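Local coordinates for alpha-galactosidase 1 (Saccharomyces cerevisiae, PDB 3LRL), which hydrolyses terminal, non-reducing alpha-D-galactose residues from alpha-galactosides such as galactose oligosaccharides, galactomannans and galactolipids, at residues Pro180-Leu185 with Ala201-Met206. The protein carries 1 engineered substitution. Residues are numbered along the deposited sequence; the frame is centred on the assembly and turned at random.
Engineered in segment 180-185: Val181 (natural residue Ile). With GLA (alpha-D-galactopyranose), chain D.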
ATOM      1  N   PRO A 180      36.083   7.233  15.071  1.00 20.51           N
ATOM      2  CA  PRO A 180      35.142   6.120  14.969  1.00 19.41           C
ATOM      3  C   PRO A 180      33.888   6.312  15.830  1.00 18.98           C
ATOM      4  O   PRO A 180      33.968   6.525  17.044  1.00 18.86           O
ATOM      5  CB  PRO A 180      35.972   4.913  15.455  1.00 19.94           C
ATOM      6  CG  PRO A 180      37.412   5.292  15.171  1.00 19.73           C
ATOM      7  CD  PRO A 180      37.419   6.779  15.524  1.00 20.44           C
ATOM      8  N   VAL A 181      32.725   6.273  15.190  1.00 18.37           N
ATOM      9  CA  VAL A 181      31.458   6.383  15.900  1.00 17.18           C
ATOM     10  C   VAL A 181      30.564   5.240  15.421  1.00 17.04           C
ATOM     11  O   VAL A 181      30.286   5.110  14.211  1.00 17.93           O
ATOM     12  CB  VAL A 181      30.800   7.810  15.738  1.00 17.20           C
ATOM     13  CG1 VAL A 181      29.366   7.864  16.308  1.00 16.31           C
ATOM     14  CG2 VAL A 181      31.645   8.912  16.421  1.00 16.23           C
ATOM     15  N   PHE A 182      30.174   4.374  16.347  1.00 15.93           N
ATOM     16  CA  PHE A 182      29.152   3.376  16.079  1.00 15.66           C
ATOM     17  C   PHE A 182      27.850   4.134  15.788  1.00 15.45           C
ATOM     18  O   PHE A 182      27.430   4.980  16.577  1.00 15.76           O
ATOM     19  CB  PHE A 182      28.967   2.477  17.299  1.00 15.85           C
ATOM     20  CG  PHE A 182      28.165   1.235  17.026  1.00 14.31           C
ATOM     21  CD1 PHE A 182      26.785   1.304  16.823  1.00 13.98           C
ATOM     22  CD2 PHE A 182      28.789  -0.008  16.988  1.00 12.02           C
ATOM     23  CE1 PHE A 182      26.050   0.152  16.576  1.00  9.61           C
ATOM     24  CE2 PHE A 182      28.070  -1.159  16.747  1.00 10.56           C
ATOM     25  CZ  PHE A 182      26.694  -1.067  16.530  1.00 11.61           C
ATOM     26  N   TYR A 183      27.244   3.850  14.638  1.00 14.69           N
ATOM     27  CA  TYR A 183      26.102   4.613  14.138  1.00 13.89           C
ATOM     28  C   TYR A 183      24.831   3.789  14.187  1.00 13.90           C
ATOM     29  O   TYR A 183      24.695   2.786  13.490  1.00 13.89           O
ATOM     30  CB  TYR A 183      26.380   5.081  12.711  1.00 13.71           C
ATOM     31  CG  TYR A 183      25.396   6.074  12.132  1.00 11.86           C
ATOM     32  CD1 TYR A 183      24.745   7.017  12.937  1.00 10.28           C
ATOM     33  CD2 TYR A 183      25.157   6.096  10.767  1.00 11.94           C
ATOM     34  CE1 TYR A 183      23.854   7.942  12.393  1.00  9.18           C
ATOM     35  CE2 TYR A 183      24.256   7.011  10.202  1.00 12.59           C
ATOM     36  CZ  TYR A 183      23.623   7.940  11.010  1.00 10.41           C
ATOM     37  OH  TYR A 183      22.753   8.833  10.416  1.00  8.41           O
ATOM     38  N   SER A 184      23.909   4.242  15.029  1.00 14.44           N
ATOM     39  CA  SER A 184      22.683   3.533  15.350  1.00 14.42           C
ATOM     40  C   SER A 184      21.464   4.329  14.878  1.00 14.27           C
ATOM     41  O   SER A 184      21.101   5.330  15.496  1.00 13.39           O
ATOM     42  CB  SER A 184      22.634   3.339  16.866  1.00 14.59           C
ATOM     43  OG  SER A 184      21.309   3.112  17.343  1.00 15.85           O
ATOM     44  N   LEU A 185      20.853   3.886  13.774  1.00 14.57           N
ATOM     45  CA  LEU A 185      19.625   4.505  13.239  1.00 14.81           C
ATOM     46  C   LEU A 185      18.411   4.200  14.115  1.00 14.38           C
ATOM     47  O   LEU A 185      18.235   3.069  14.587  1.00 14.27           O
ATOM     48  CB  LEU A 185      19.358   4.049  11.803  1.00 14.91           C
ATOM     49  CG  LEU A 185      19.954   4.749  10.572  1.00 17.12           C
ATOM     50  CD1 LEU A 185      21.365   5.246  10.759  1.00 16.09           C
ATOM     51  CD2 LEU A 185      19.843   3.854   9.302  1.00 17.60           C
ATOM     52  N   ALA A 201      25.332   2.567   8.091  1.00 15.20           N
ATOM     53  CA  ALA A 201      25.067   2.427   9.535  1.00 14.69           C
ATOM     54  C   ALA A 201      25.319   1.026  10.082  1.00 14.60           C
ATOM     55  O   ALA A 201      25.317   0.057   9.322  1.00 14.65           O
ATOM     56  CB  ALA A 201      23.643   2.871   9.878  1.00 13.69           C
ATOM     57  N   ASN A 202      25.515   0.945  11.404  1.00 14.49           N
ATOM     58  CA  ASN A 202      25.792  -0.309  12.115  1.00 14.37           C
ATOM     59  C   ASN A 202      24.573  -1.042  12.698  1.00 14.29           C
ATOM     60  O   ASN A 202      24.627  -2.255  12.936  1.00 13.85           O
ATOM     61  CB  ASN A 202      26.814  -0.062  13.235  1.00 14.49           C
ATOM     62  CG  ASN A 202      28.124   0.447  12.714  1.00 13.63           C
ATOM     63  OD1 ASN A 202      28.616   1.498  13.152  1.00 13.40           O
ATOM     64  ND2 ASN A 202      28.689  -0.269  11.748  1.00 11.60           N
ATOM     65  N   SER A 203      23.497  -0.311  12.972  1.00 13.78           N
ATOM     66  CA  SER A 203      22.231  -0.962  13.288  1.00 14.27           C
ATOM     67  C   SER A 203      21.089  -0.038  12.929  1.00 14.25           C
ATOM     68  O   SER A 203      21.317   1.141  12.651  1.00 14.45           O
ATOM     69  CB  SER A 203      22.157  -1.397  14.765  1.00 13.52           C
ATOM     70  OG  SER A 203      22.201  -0.277  15.618  1.00 14.71           O
ATOM     71  N   TRP A 204      19.871  -0.579  12.925  1.00 14.15           N
ATOM     72  CA  TRP A 204      18.668   0.214  12.642  1.00 14.38           C
ATOM     73  C   TRP A 204      17.451  -0.321  13.396  1.00 14.19           C
ATOM     74  O   TRP A 204      17.101  -1.497  13.296  1.00 14.24           O
ATOM     75  CB  TRP A 204      18.363   0.276  11.125  1.00 13.85           C
ATOM     76  CG  TRP A 204      18.489  -1.045  10.452  1.00 13.47           C
ATOM     77  CD1 TRP A 204      17.499  -1.974  10.263  1.00 13.37           C
ATOM     78  CD2 TRP A 204      19.681  -1.610   9.889  1.00 12.76           C
ATOM     79  NE1 TRP A 204      18.001  -3.072   9.616  1.00 12.90           N
ATOM     80  CE2 TRP A 204      19.343  -2.881   9.389  1.00 13.94           C
ATOM     81  CE3 TRP A 204      21.008  -1.163   9.769  1.00 14.66           C
ATOM     82  CZ2 TRP A 204      20.283  -3.717   8.765  1.00 15.36           C
ATOM     83  CZ3 TRP A 204      21.939  -1.981   9.144  1.00 13.54           C
ATOM     84  CH2 TRP A 204      21.565  -3.243   8.638  1.00 14.66           C
ATOM     85  N   ARG A 205      16.807   0.558  14.150  1.00 14.24           N
ATOM     86  CA  ARG A 205      15.497   0.242  14.724  1.00 14.36           C
ATOM     87  C   ARG A 205      14.588  -0.117  13.562  1.00 14.61           C
ATOM     88  O   ARG A 205      14.502   0.629  12.565  1.00 14.72           O
ATOM     89  CB  ARG A 205      14.958   1.424  15.528  1.00 13.57           C
ATOM     90  CG  ARG A 205      15.649   1.599  16.886  1.00 13.05           C
ATOM     91  CD  ARG A 205      15.015   0.699  17.968  1.00 13.10           C
ATOM     92  NE  ARG A 205      13.579   0.973  18.073  1.00 14.72           N
ATOM     93  CZ  ARG A 205      13.055   2.002  18.733  1.00 13.38           C
ATOM     94  NH1 ARG A 205      13.831   2.830  19.401  1.00 13.64           N
ATOM     95  NH2 ARG A 205      11.748   2.186  18.747  1.00 13.27           N
ATOM     96  N   MET A 206      13.960  -1.286  13.672  1.00 14.45           N
ATOM     97  CA  MET A 206      13.036  -1.785  12.649  1.00 13.63           C
ATOM     98  C   MET A 206      11.554  -1.675  13.035  1.00 14.07           C
ATOM     99  O   MET A 206      10.687  -2.257  12.364  1.00 14.44           O
ATOM    100  CB  MET A 206      13.415  -3.216  12.204  1.00 13.18           C
ATOM    101  CG  MET A 206      13.741  -4.248  13.315  1.00 13.05           C
ATOM    102  SD  MET A 206      12.481  -4.398  14.613  1.00 15.12           S
ATOM    103  CE  MET A 206      11.121  -5.180  13.812  1.00 12.21           C
TER
HETATM  104  C1  GLA D   2      11.650   7.374  20.176  1.00 48.22           C
HETATM  105  C2  GLA D   2      12.682   6.219  19.985  1.00 47.31           C
HETATM  106  C3  GLA D   2      13.677   6.236  21.167  1.00 47.21           C
HETATM  107  C4  GLA D   2      14.110   7.653  21.676  1.00 48.01           C
HETATM  108  C5  GLA D   2      12.950   8.649  21.793  1.00 47.79           C
HETATM  109  C6  GLA D   2      13.458  10.060  22.113  1.00 47.84           C
HETATM  110  O2  GLA D   2      12.038   4.919  19.777  1.00 45.46           O
HETATM  111  O3  GLA D   2      14.790   5.429  20.856  1.00 47.23           O
HETATM  112  O4  GLA D   2      15.099   8.261  20.872  1.00 45.06           O
HETATM  113  O5  GLA D   2      12.227   8.636  20.560  1.00 48.84           O
HETATM  114  O6  GLA D   2      13.215  10.462  23.453  1.00 46.38           O
HETATM  115  O   HOH W   1      19.796   1.108  16.157  1.00  8.26           O
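Backbone hydrogen bonds join Tyr183 to Asn202, and Leu185 to Ser203 and Arg205, in the segment beside them. Tyr183 O accepts Asn202 N at 2.9 Å and, weakly, Ser203 N. Leu185 N reaches Ser203 O at 3.0 Å. Arg205 N returns to Leu185 O at 2.9 Å, with a nearly straight N-H...O angle of 172°. Where the ladder begins, a side chain supplies the acceptor: Asn202 OD1 takes Tyr183 N at 3.1 Å, again almost linearly, while Asn202 ND2 is held by Asn24 and Gly256. The directions of strands 182-185 and 203-205 differ by 21°, as expected for parallel neighbours; they are the fifth and sixth strands of the TIM barrel, linked through helix 193-196 in a beta-alpha-beta unit.

Apolar contacts lie on both faces. Asn202 CB sits over one face of the Phe182 ring, 3.6 Å from its centroid, a CH-pi contact; with CG anti to the backbone N (chi1 -167°), the ring is carried beneath this methylene, and Ser203 OG, hydrogen-bonded to Gln31 NE2, lies at its edge. An alanine in place of Phe182 would remove the surface under Asn202 CB and would probably leave that side chain less firmly placed to receive Tyr183 N. On the helix-facing side, Ala201 CB packs against Leu185 CD1 at 3.4 Å and Tyr183 CD2, while Leu185 also touches Thr193 and Trp196.

A water bridges the strands on the face of Ser184 and Ser203, accepting from Ser184 OG and Ser203 OG and donating to Leu185 O. Beyond it, at the C-terminal end of the strand, Arg205 bends at chi2 and chi3 to grip galactose O2 edge-on with two nitrogens, NH1 at 2.8 Å and NH2 at 2.9 Å; NH2 also binds Asp209, the catalytic proton donor.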